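Local atomic coordinates of potential RNA-dependent RNA polymerase (Human picobirnavirus, PDB entry 5I62), a protein that catalyses RNA-directed RNA synthesis from ribonucleoside triphosphates, probably in both transcription and genome replication of this double-stranded RNA virus. Residues 109-114 and 277-282; 334-339 and 348-353; 340-345 and 363-368; 375-378 and 383-386. All coordinates share one frame; numbering follows the deposited sequence.

From the N terminus, contact 1 forms first: helix 108-116 meets helix 271-284 across 162 intervening residues, and closes before any other contact opens. Helix 327-345 then serves contacts 2 and 3 in turn. Its residues 334-339 meet the loop 348-353, and its residues 340-345 meet the loop 363-368, so the two contacts cross along the chain. Together they bind the helix to the loops flanking the hairpin of strands 355-357 and 360-363. Contact 4 follows as a short closure, returning the chain after helix 370-378 to that helix's end. Helix 327-345 is the shared centre, touching residues of contacts 1 and 4 on its flanks.

Contact 1: residues 109-114 and 277-282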
loop_
_atom_site.group_PDB
_atom_site.type_symbol
_atom_site.label_atom_id
_atom_site.label_comp_id
_atom_site.label_asym_id
_atom_site.label_seq_id
_atom_site.Cartn_x
_atom_site.Cartn_y
_atom_site.Cartn_z
ATOM N N LYS A 109 10.546 0.069 -26.837
ATOM C CA LYS A 109 11.029 -1.301 -26.671
ATOM C C LYS A 109 10.738 -1.826 -25.269
ATOM O O LYS A 109 10.455 -3.019 -25.089
ATOM C CB LYS A 109 12.530 -1.383 -26.960
ATOM C CG LYS A 109 12.924 -0.919 -28.366
ATOM C CD LYS A 109 14.322 -1.427 -28.773
ATOM C CE LYS A 109 15.418 -0.966 -27.810
ATOM N NZ LYS A 109 16.783 -1.530 -28.151
ATOM N N ALA A 110 10.819 -0.955 -24.263
ATOM C CA ALA A 110 10.507 -1.383 -22.900
ATOM C C ALA A 110 9.020 -1.705 -22.738
ATOM O O ALA A 110 8.654 -2.640 -22.008
ATOM C CB ALA A 110 10.942 -0.317 -21.911
ATOM N N ILE A 111 8.156 -0.936 -23.399
ATOM C CA ILE A 111 6.722 -1.205 -23.362
ATOM C C ILE A 111 6.419 -2.546 -24.024
ATOM O O ILE A 111 5.614 -3.337 -23.516
ATOM C CB ILE A 111 5.937 -0.048 -24.014
ATOM C CG1 ILE A 111 6.099 1.245 -23.202
ATOM C CG2 ILE A 111 4.461 -0.394 -24.150
ATOM C CD1 ILE A 111 5.614 2.488 -23.931
ATOM N N SER A 112 7.079 -2.835 -25.160
ATOM C CA SER A 112 6.934 -4.147 -25.791
ATOM C C SER A 112 7.432 -5.266 -24.884
ATOM O O SER A 112 6.843 -6.349 -24.849
ATOM C CB SER A 112 7.686 -4.204 -27.129
ATOM O OG SER A 112 7.085 -3.344 -28.082
ATOM N N ALA A 113 8.554 -5.046 -24.194
ATOM C CA ALA A 113 9.066 -6.062 -23.279
ATOM C C ALA A 113 8.048 -6.368 -22.180
ATOM O O ALA A 113 7.800 -7.534 -21.845
ATOM C CB ALA A 113 10.396 -5.605 -22.685
ATOM N N ALA A 114 7.417 -5.335 -21.633
ATOM C CA ALA A 114 6.426 -5.561 -20.583
ATOM C C ALA A 114 5.245 -6.369 -21.110
ATOM O O ALA A 114 4.775 -7.308 -20.453
ATOM C CB ALA A 114 5.967 -4.227 -20.003
ATOM N N ALA A 277 0.474 3.290 -18.615
ATOM C CA ALA A 277 -0.536 2.433 -17.999
ATOM C C ALA A 277 -1.691 2.188 -18.957
ATOM O O ALA A 277 -2.168 1.058 -19.091
ATOM C CB ALA A 277 -1.056 3.053 -16.698
ATOM N N LYS A 278 -2.152 3.239 -19.638
ATOM C CA LYS A 278 -3.296 3.075 -20.523
ATOM C C LYS A 278 -2.963 2.155 -21.684
ATOM O O LYS A 278 -3.817 1.383 -22.135
ATOM C CB LYS A 278 -3.756 4.431 -21.048
ATOM C CG LYS A 278 -5.051 4.362 -21.836
ATOM C CD LYS A 278 -5.465 5.762 -22.296
ATOM C CE LYS A 278 -6.680 5.697 -23.200
ATOM N NZ LYS A 278 -7.054 7.064 -23.665
ATOM N N GLU A 279 -1.730 2.238 -22.192
ATOM C CA GLU A 279 -1.326 1.385 -23.304
ATOM C C GLU A 279 -1.247 -0.080 -22.884
ATOM O O GLU A 279 -1.664 -0.973 -23.630
ATOM C CB GLU A 279 0.019 1.851 -23.878
ATOM C CG GLU A 279 0.369 1.101 -25.147
ATOM C CD GLU A 279 1.633 1.604 -25.837
ATOM O OE1 GLU A 279 2.064 2.746 -25.571
ATOM O OE2 GLU A 279 2.192 0.847 -26.662
ATOM N N LEU A 280 -0.682 -0.350 -21.705
ATOM C CA LEU A 280 -0.616 -1.724 -21.215
ATOM C C LEU A 280 -2.009 -2.293 -20.984
ATOM O O LEU A 280 -2.287 -3.455 -21.313
ATOM C CB LEU A 280 0.197 -1.779 -19.930
ATOM C CG LEU A 280 1.650 -1.328 -20.073
ATOM C CD1 LEU A 280 2.311 -1.292 -18.697
ATOM C CD2 LEU A 280 2.391 -2.266 -21.014
ATOM N N LEU A 281 -2.891 -1.493 -20.371
ATOM C CA LEU A 281 -4.263 -1.939 -20.141
ATOM C C LEU A 281 -4.986 -2.202 -21.459
ATOM O O LEU A 281 -5.741 -3.176 -21.579
ATOM C CB LEU A 281 -5.022 -0.896 -19.320
ATOM C CG LEU A 281 -4.554 -0.828 -17.874
ATOM C CD1 LEU A 281 -5.290 0.300 -17.149
ATOM C CD2 LEU A 281 -4.829 -2.162 -17.221
ATOM N N ALA A 282 -4.767 -1.349 -22.461
ATOM C CA ALA A 282 -5.419 -1.567 -23.748
ATOM C C ALA A 282 -4.942 -2.867 -24.389
ATOM O O ALA A 282 -5.717 -3.562 -25.059
ATOM C CB ALA A 282 -5.181 -0.373 -24.672
#
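Ile111 of helix 108-116 faces Leu280 of helix 271-284 with their CA atoms 7.7 Å apart, the two short helical segments running in broadly the same direction at a crossing angle of -38° and approaching to 10.8 Å between axes. At that spacing the backbones stay well apart, and side-chain ends bridge the gap. Leu280 sends CD2 into the middle, where it lies 4.2 Å from Ile111 CG2. The same methyl is also 4.2 Å from Ala114 CB, one helical turn further along, so one branch of the leucine serves both residues of the partner helix. Ile111 holds CG2 anti to its backbone nitrogen, and from there the methyl can meet Leu280 as well as the acidic end of Glu279.

Helix 271-284 follows the strand 257-261 of the polymerase palm, and helix 327-345, which precedes the Gly-Asp-Asp hairpin, packs against both partners: its Val337 touches Ala114 and Leu280. Trp118, in the loop after helix 108-116, also touches Leu280. Ile111, Ala114 and Leu280 are all buried.

At the more open side, partly exposed Glu279 reaches across with an extended chain, CG anti to the backbone N (chi1 -172°), and meets Ile111 at about a right angle. Its OE2 comes 3.6 Å from Ile111 CG2, while OE1 lies 3.9 Å from Ile111 CD1, so the carboxylate is spread against both methyls. Its polar partner is Lys115, directly after Ala114, whose NZ forms a salt bridge with Glu279 OE2.

Contact 2: residues 334-339 and 348-353; sequences VHRVLQ and TTLNPN
Arg336 reaches Pro352 through a nearly straight hydrogen bond, NH2 to the proline O at 2.9 Å with an N-H...O angle of 163°. The oxygen lies at the edge of the guanidinium, in its plane, while the donor is tilted from the carbonyl plane of Pro352. Leu350 comes from another direction: its CD2 sits over one face of the guanidinium, toward the rim, 3.7 Å from Arg336 NH1. That methyl also rests on the aliphatic part of Gln339, 3.6 Å from CB. A bend at chi2 (59°) in an otherwise stretched arginine chain turns the charged group along the helix toward Gln339.

These groups fasten the helix that carries polymerase motif B to the loop leading into the palm's Gly-Asp-Asp hairpin. The amide of Gln339 helps to set the guanidinium, its OE1 accepting from Arg336 NH1 at 3.2 Å, with NH1 lying nearly in line with the amide C=O; Gln339 NE2 is in turn bonded to Gln355 O. Further out, Glu117 forms a salt bridge with Arg336 NE, and Ser354 O accepts from NH1. On the loop, Asn351 OD1 takes the backbone N of Asn353 at 2.9 Å, an Asx turn that shapes the chain around Pro352.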
loop_
_atom_site.group_PDB
_atom_site.type_symbol
_atom_site.label_atom_id
_atom_site.label_comp_id
_atom_site.label_asym_id
_atom_site.label_seq_id
_atom_site.Cartn_x
_atom_site.Cartn_y
_atom_site.Cartn_z
ATOM N N VAL A 334 3.395 0.079 -14.783
ATOM C CA VAL A 334 4.336 1.058 -15.313
ATOM C C VAL A 334 5.715 0.881 -14.688
ATOM O O VAL A 334 6.743 1.041 -15.363
ATOM C CB VAL A 334 3.801 2.489 -15.122
ATOM C CG1 VAL A 334 4.888 3.533 -15.506
ATOM C CG2 VAL A 334 2.545 2.700 -15.958
ATOM N N HIS A 335 5.766 0.554 -13.398
ATOM C CA HIS A 335 7.048 0.279 -12.743
ATOM C C HIS A 335 7.796 -0.852 -13.453
ATOM O O HIS A 335 9.024 -0.791 -13.627
ATOM C CB HIS A 335 6.789 -0.054 -11.271
ATOM C CG HIS A 335 7.995 -0.001 -10.391
ATOM N ND1 HIS A 335 7.902 0.168 -9.028
ATOM C CD2 HIS A 335 9.316 -0.130 -10.664
ATOM C CE1 HIS A 335 9.114 0.168 -8.501
ATOM N NE2 HIS A 335 9.989 -0.015 -9.472
ATOM N N ARG A 336 7.067 -1.876 -13.907
ATOM C CA ARG A 336 7.716 -2.970 -14.617
ATOM C C ARG A 336 8.318 -2.480 -15.936
ATOM O O ARG A 336 9.429 -2.880 -16.296
ATOM C CB ARG A 336 6.740 -4.120 -14.845
ATOM C CG ARG A 336 7.381 -5.349 -15.540
ATOM C CD ARG A 336 8.557 -5.915 -14.734
ATOM N NE ARG A 336 8.779 -7.336 -15.017
ATOM C CZ ARG A 336 9.521 -8.141 -14.264
ATOM N NH1 ARG A 336 10.133 -7.668 -13.185
ATOM N NH2 ARG A 336 9.635 -9.422 -14.583
ATOM N N VAL A 337 7.621 -1.577 -16.642
ATOM C CA VAL A 337 8.197 -0.943 -17.835
ATOM C C VAL A 337 9.490 -0.204 -17.494
ATOM O O VAL A 337 10.480 -0.273 -18.237
ATOM C CB VAL A 337 7.173 -0.003 -18.495
ATOM C CG1 VAL A 337 7.803 0.704 -19.704
ATOM C CG2 VAL A 337 5.929 -0.791 -18.920
ATOM N N LEU A 338 9.486 0.545 -16.387
ATOM C CA LEU A 338 10.686 1.258 -15.956
ATOM C C LEU A 338 11.871 0.305 -15.790
ATOM O O LEU A 338 13.004 0.623 -16.175
ATOM C CB LEU A 338 10.407 1.999 -14.641
ATOM C CG LEU A 338 9.529 3.251 -14.652
ATOM C CD1 LEU A 338 9.285 3.719 -13.209
ATOM C CD2 LEU A 338 10.185 4.360 -15.476
ATOM N N GLN A 339 11.627 -0.864 -15.194
ATOM C CA GLN A 339 12.701 -1.830 -14.980
ATOM C C GLN A 339 13.231 -2.342 -16.310
ATOM O O GLN A 339 14.446 -2.429 -16.517
ATOM C CB GLN A 339 12.199 -2.986 -14.099
ATOM C CG GLN A 339 11.776 -2.544 -12.673
ATOM C CD GLN A 339 11.490 -3.726 -11.756
ATOM O OE1 GLN A 339 10.996 -4.756 -12.195
ATOM N NE2 GLN A 339 11.861 -3.594 -10.486
ATOM N N THR A 348 21.046 -4.447 -22.522
ATOM C CA THR A 348 20.908 -5.796 -22.002
ATOM C C THR A 348 19.431 -6.040 -21.691
ATOM O O THR A 348 18.546 -5.312 -22.156
ATOM C CB THR A 348 21.854 -6.017 -20.804
ATOM O OG1 THR A 348 21.816 -7.393 -20.417
ATOM C CG2 THR A 348 21.445 -5.147 -19.601
ATOM N N THR A 349 19.165 -7.079 -20.907
ATOM C CA THR A 349 17.825 -7.592 -20.657
ATOM C C THR A 349 17.577 -7.653 -19.156
ATOM O O THR A 349 18.453 -8.057 -18.391
ATOM C CB THR A 349 17.655 -8.986 -21.285
ATOM O OG1 THR A 349 17.822 -8.887 -22.703
ATOM C CG2 THR A 349 16.289 -9.567 -20.994
ATOM N N LEU A 350 16.380 -7.233 -18.738
ATOM C CA LEU A 350 16.010 -7.307 -17.333
ATOM C C LEU A 350 15.984 -8.764 -16.891
ATOM O O LEU A 350 15.417 -9.618 -17.573
ATOM C CB LEU A 350 14.627 -6.665 -17.111
ATOM C CG LEU A 350 14.144 -6.673 -15.656
ATOM C CD1 LEU A 350 15.069 -5.754 -14.812
ATOM C CD2 LEU A 350 12.656 -6.251 -15.558
ATOM N N ASN A 351 16.603 -9.063 -15.757
ATOM C CA ASN A 351 16.409 -10.380 -15.164
ATOM C C ASN A 351 14.941 -10.484 -14.770
ATOM O O ASN A 351 14.480 -9.691 -13.947
ATOM C CB ASN A 351 17.314 -10.554 -13.957
ATOM C CG ASN A 351 17.253 -11.954 -13.362
ATOM O OD1 ASN A 351 16.170 -12.529 -13.175
ATOM N ND2 ASN A 351 18.426 -12.511 -13.064
ATOM N N PRO A 352 14.172 -11.418 -15.338
ATOM C CA PRO A 352 12.714 -11.424 -15.108
ATOM C C PRO A 352 12.321 -11.783 -13.686
ATOM O O PRO A 352 11.154 -11.588 -13.316
ATOM C CB PRO A 352 12.203 -12.470 -16.110
ATOM C CG PRO A 352 13.387 -13.419 -16.276
ATOM C CD PRO A 352 14.606 -12.519 -16.223
ATOM N N ASN A 353 13.255 -12.283 -12.876
ATOM C CA ASN A 353 12.975 -12.503 -11.463
ATOM C C ASN A 353 13.075 -11.229 -10.628
ATOM O O ASN A 353 12.836 -11.288 -9.414
ATOM C CB ASN A 353 13.903 -13.582 -10.920
ATOM C CG ASN A 353 13.763 -14.890 -11.681
ATOM O OD1 ASN A 353 12.698 -15.509 -11.657
ATOM N ND2 ASN A 353 14.822 -15.306 -12.360
#

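Contact 3: residues 340-345 and 363-368; sequences HEAAIS and LTYPGI
Glu341 O is gripped by two donors from Ser345, OG at 2.8 Å and the backbone N at 2.7 Å, arriving from opposite faces of the carbonyl plane; on this well-bonded helical turn, Ala342 and Ala343 present the surface that Tyr365 covers. The helix is that of polymerase motif B, and Tyr365 stands just after strand 360-363, the second strand of the palm's Gly-Asp-Asp hairpin. Ser345 OG has a further partner in Arg379.

Tyr365 begins a type II turn that runs through Pro366 and Gly367 to Ile368, closed by Ile368 N to Tyr365 O at 3.0 Å; Gly367 takes the positive phi of its third position. The turn brings Ile368 back over the tyrosine, with CB above the ring centre. On the opposite face, Ala343 CA stands 3.8 Å from the ring centroid and only 4° off the normal, a CH-pi contact that leaves the ring sandwiched. The tyrosine is laid there by a chi1 of 60°, with CG between the backbone N and the carbonyl carbon. Ala343 CB reaches the near end of the ring, 3.8 Å from Tyr365 CG, while Ala342 CB meets its far end, 3.9 Å from Tyr365 CE2.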
loop_
_atom_site.group_PDB
_atom_site.type_symbol
_atom_site.label_atom_id
_atom_site.label_comp_id
_atom_site.label_asym_id
_atom_site.label_seq_id
_atom_site.Cartn_x
_atom_site.Cartn_y
_atom_site.Cartn_z
ATOM N N HIS A 340 12.331 -2.694 -17.232
ATOM C CA HIS A 340 12.773 -3.134 -18.551
ATOM C C HIS A 340 13.570 -2.044 -19.249
ATOM O O HIS A 340 14.603 -2.320 -19.879
ATOM C CB HIS A 340 11.574 -3.521 -19.416
ATOM C CG HIS A 340 11.044 -4.887 -19.133
ATOM N ND1 HIS A 340 11.789 -6.027 -19.346
ATOM C CD2 HIS A 340 9.854 -5.299 -18.632
ATOM C CE1 HIS A 340 11.073 -7.086 -19.002
ATOM N NE2 HIS A 340 9.895 -6.669 -18.565
ATOM N N GLU A 341 13.100 -0.797 -19.143
ATOM C CA GLU A 341 13.739 0.308 -19.851
ATOM C C GLU A 341 15.147 0.556 -19.332
ATOM O O GLU A 341 16.057 0.855 -20.114
ATOM C CB GLU A 341 12.900 1.578 -19.730
ATOM C CG GLU A 341 13.495 2.768 -20.468
ATOM C CD GLU A 341 12.763 4.057 -20.130
ATOM O OE1 GLU A 341 12.730 4.439 -18.931
ATOM O OE2 GLU A 341 12.195 4.671 -21.061
ATOM N N ALA A 342 15.354 0.427 -18.020
ATOM C CA ALA A 342 16.705 0.581 -17.484
ATOM C C ALA A 342 17.665 -0.435 -18.112
ATOM O O ALA A 342 18.780 -0.089 -18.520
ATOM C CB ALA A 342 16.685 0.442 -15.964
ATOM N N ALA A 343 17.248 -1.699 -18.191
ATOM C CA ALA A 343 18.103 -2.732 -18.773
ATOM C C ALA A 343 18.342 -2.463 -20.252
ATOM O O ALA A 343 19.484 -2.489 -20.734
ATOM C CB ALA A 343 17.475 -4.114 -18.574
ATOM N N ILE A 344 17.264 -2.193 -20.982
ATOM C CA ILE A 344 17.330 -1.967 -22.420
ATOM C C ILE A 344 18.172 -0.739 -22.734
ATOM O O ILE A 344 18.951 -0.732 -23.694
ATOM C CB ILE A 344 15.903 -1.845 -22.988
ATOM C CG1 ILE A 344 15.177 -3.192 -22.911
ATOM C CG2 ILE A 344 15.929 -1.297 -24.416
ATOM C CD1 ILE A 344 13.658 -3.084 -23.114
ATOM N N SER A 345 18.044 0.314 -21.924
ATOM C CA SER A 345 18.877 1.495 -22.109
ATOM C C SER A 345 20.361 1.187 -21.937
ATOM O O SER A 345 21.197 1.931 -22.458
ATOM C CB SER A 345 18.461 2.605 -21.144
ATOM O OG SER A 345 17.172 3.104 -21.463
ATOM N N LEU A 363 15.702 -5.300 -8.346
ATOM C CA LEU A 363 15.986 -5.705 -9.718
ATOM C C LEU A 363 17.475 -5.936 -9.932
ATOM O O LEU A 363 18.322 -5.454 -9.181
ATOM C CB LEU A 363 15.463 -4.670 -10.730
ATOM C CG LEU A 363 16.289 -3.390 -10.938
ATOM C CD1 LEU A 363 15.921 -2.729 -12.264
ATOM C CD2 LEU A 363 16.050 -2.399 -9.798
ATOM N N THR A 364 17.777 -6.659 -11.003
ATOM C CA THR A 364 19.160 -6.801 -11.428
ATOM C C THR A 364 19.191 -7.002 -12.936
ATOM O O THR A 364 18.221 -7.471 -13.536
ATOM C CB THR A 364 19.866 -7.957 -10.686
ATOM O OG1 THR A 364 21.279 -7.917 -10.938
ATOM C CG2 THR A 364 19.311 -9.298 -11.133
ATOM N N TYR A 365 20.293 -6.575 -13.546
ATOM C CA TYR A 365 20.613 -6.877 -14.932
ATOM C C TYR A 365 22.111 -6.668 -15.117
ATOM O O TYR A 365 22.756 -6.053 -14.269
ATOM C CB TYR A 365 19.791 -6.011 -15.909
ATOM C CG TYR A 365 19.997 -4.513 -15.773
ATOM C CD1 TYR A 365 21.116 -3.877 -16.322
ATOM C CD2 TYR A 365 19.046 -3.721 -15.132
ATOM C CE1 TYR A 365 21.289 -2.502 -16.203
ATOM C CE2 TYR A 365 19.203 -2.351 -15.012
ATOM C CZ TYR A 365 20.328 -1.746 -15.545
ATOM O OH TYR A 365 20.485 -0.382 -15.420
ATOM N N PRO A 366 22.691 -7.192 -16.188
ATOM C CA PRO A 366 24.156 -7.081 -16.363
ATOM C C PRO A 366 24.669 -5.649 -16.318
ATOM O O PRO A 366 24.238 -4.810 -17.112
ATOM C CB PRO A 366 24.388 -7.713 -17.741
ATOM C CG PRO A 366 23.329 -8.786 -17.792
ATOM C CD PRO A 366 22.103 -8.143 -17.153
ATOM N N GLY A 367 25.580 -5.360 -15.385
ATOM C CA GLY A 367 26.153 -4.030 -15.272
ATOM C C GLY A 367 25.285 -2.999 -14.578
ATOM O O GLY A 367 25.615 -1.811 -14.620
ATOM N N ILE A 368 24.189 -3.415 -13.934
ATOM C CA ILE A 368 23.304 -2.458 -13.270
ATOM C C ILE A 368 24.040 -1.698 -12.172
ATOM O O ILE A 368 24.883 -2.253 -11.461
ATOM C CB ILE A 368 22.071 -3.180 -12.696
ATOM C CG1 ILE A 368 21.088 -2.188 -12.073
ATOM C CG2 ILE A 368 22.474 -4.211 -11.630
ATOM C CD1 ILE A 368 19.808 -2.892 -11.637
#

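Contact 4: residues 375-378 and 383-386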
loop_
_atom_site.group_PDB
_atom_site.type_symbol
_atom_site.label_atom_id
_atom_site.label_comp_id
_atom_site.label_asym_id
_atom_site.label_seq_id
_atom_site.Cartn_x
_atom_site.Cartn_y
_atom_site.Cartn_z
ATOM N N GLN A 375 18.898 7.411 -12.896
ATOM C CA GLN A 375 18.862 8.263 -14.083
ATOM C C GLN A 375 17.802 7.795 -15.069
ATOM O O GLN A 375 17.095 8.618 -15.672
ATOM C CB GLN A 375 20.237 8.284 -14.767
ATOM C CG GLN A 375 21.237 9.266 -14.169
ATOM C CD GLN A 375 22.651 9.060 -14.705
ATOM O OE1 GLN A 375 22.844 8.689 -15.874
ATOM N NE2 GLN A 375 23.650 9.311 -13.852
ATOM N N SER A 376 17.696 6.478 -15.271
ATOM C CA SER A 376 16.752 5.959 -16.255
ATOM C C SER A 376 15.309 6.182 -15.818
ATOM O O SER A 376 14.441 6.450 -16.654
ATOM C CB SER A 376 17.005 4.470 -16.500
ATOM O OG SER A 376 16.153 3.963 -17.517
ATOM N N TYR A 377 15.036 6.047 -14.517
ATOM C CA TYR A 377 13.680 6.254 -14.004
ATOM C C TYR A 377 13.327 7.741 -13.942
ATOM O O TYR A 377 12.235 8.149 -14.352
ATOM C CB TYR A 377 13.544 5.665 -12.603
ATOM C CG TYR A 377 13.549 4.164 -12.425
ATOM C CD1 TYR A 377 13.888 3.289 -13.456
ATOM C CD2 TYR A 377 13.226 3.623 -11.191
ATOM C CE1 TYR A 377 13.907 1.913 -13.250
ATOM C CE2 TYR A 377 13.225 2.265 -10.976
ATOM C CZ TYR A 377 13.565 1.410 -12.004
ATOM O OH TYR A 377 13.553 0.054 -11.753
ATOM N N SER A 378 14.231 8.558 -13.384
ATOM C CA SER A 378 13.898 9.930 -13.001
ATOM C C SER A 378 13.591 10.813 -14.205
ATOM O O SER A 378 12.841 11.788 -14.083
ATOM C CB SER A 378 15.031 10.539 -12.186
ATOM O OG SER A 378 15.159 9.867 -10.948
ATOM N N ASP A 383 10.805 11.223 -8.852
ATOM C CA ASP A 383 11.728 11.723 -7.847
ATOM C C ASP A 383 12.304 10.556 -7.064
ATOM O O ASP A 383 11.561 9.680 -6.614
ATOM C CB ASP A 383 11.026 12.704 -6.908
ATOM C CG ASP A 383 12.000 13.560 -6.121
ATOM O OD1 ASP A 383 13.070 13.912 -6.666
ATOM O OD2 ASP A 383 11.685 13.891 -4.958
ATOM N N MET A 384 13.628 10.543 -6.926
ATOM C CA MET A 384 14.367 9.519 -6.206
ATOM C C MET A 384 15.576 10.191 -5.560
ATOM O O MET A 384 16.203 11.065 -6.154
ATOM C CB MET A 384 14.834 8.376 -7.124
ATOM C CG MET A 384 13.762 7.761 -8.033
ATOM S SD MET A 384 14.431 6.552 -9.204
ATOM C CE MET A 384 14.740 5.133 -8.159
ATOM N N ASN A 385 15.879 9.785 -4.344
ATOM C CA ASN A 385 17.023 10.266 -3.567
ATOM C C ASN A 385 18.036 9.125 -3.616
ATOM O O ASN A 385 17.784 8.029 -3.105
ATOM C CB ASN A 385 16.527 10.644 -2.161
ATOM C CG ASN A 385 17.605 10.899 -1.138
ATOM O OD1 ASN A 385 18.794 10.921 -1.423
ATOM N ND2 ASN A 385 17.162 11.065 0.111
ATOM N N LEU A 386 19.142 9.352 -4.322
ATOM C CA LEU A 386 20.143 8.303 -4.487
ATOM C C LEU A 386 20.513 7.670 -3.149
ATOM O O LEU A 386 20.808 6.469 -3.075
ATOM C CB LEU A 386 21.376 8.881 -5.172
ATOM C CG LEU A 386 22.469 7.852 -5.478
ATOM C CD1 LEU A 386 21.891 6.626 -6.178
ATOM C CD2 LEU A 386 23.578 8.466 -6.303
HETATM O O HOH W 1 14.948 12.070 -8.961
#
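Tyr377 and Met384 make the tight half of this contact, the thioether lying against Tyr377 CB and the CD2 corner of the ring. Met384 SD approaches Tyr377 CB to 3.6 Å and CD2 to 3.7 Å. The terminal methyl stays at the same corner, with CE also 3.7 Å from Tyr377 CD2; the bend at chi3 (75°) turns it that way. Measured to the ring centroid, the sulfur is 4.9 Å away and 68° off the normal, a Met-aromatic contact made obliquely.

The helix 370-378 follows the Gly-Asp-Asp hairpin, at the place of motif D in the polymerase palm, and the chain after Leu386 continues into the edge strand 390-392 of the four-stranded palm sheet. Thr260 of strand 257-261 touches both Tyr377 and Met384, while Leu338 and Gln339 of helix 327-345 lie against the tyrosine, so Tyr377 joins helix 327-345 to the sheet, and Met384 packs on the same threonine.

On the looser side, at partly exposed Ser378, direct packing gives way to a water bridge. Ser378 OG is 3.8 Å from Met384 SD, and a water spans the rest: it donates to Ser378 OG at 3.0 Å and accepts from Met384 N at 2.9 Å, joining the last turn of the helix to the loop backbone. The serine hydroxyl is also hydrogen-bonded to Met374 O, one turn back. Asp383, next to the bridged amide, is paired through its backbone with Ser263.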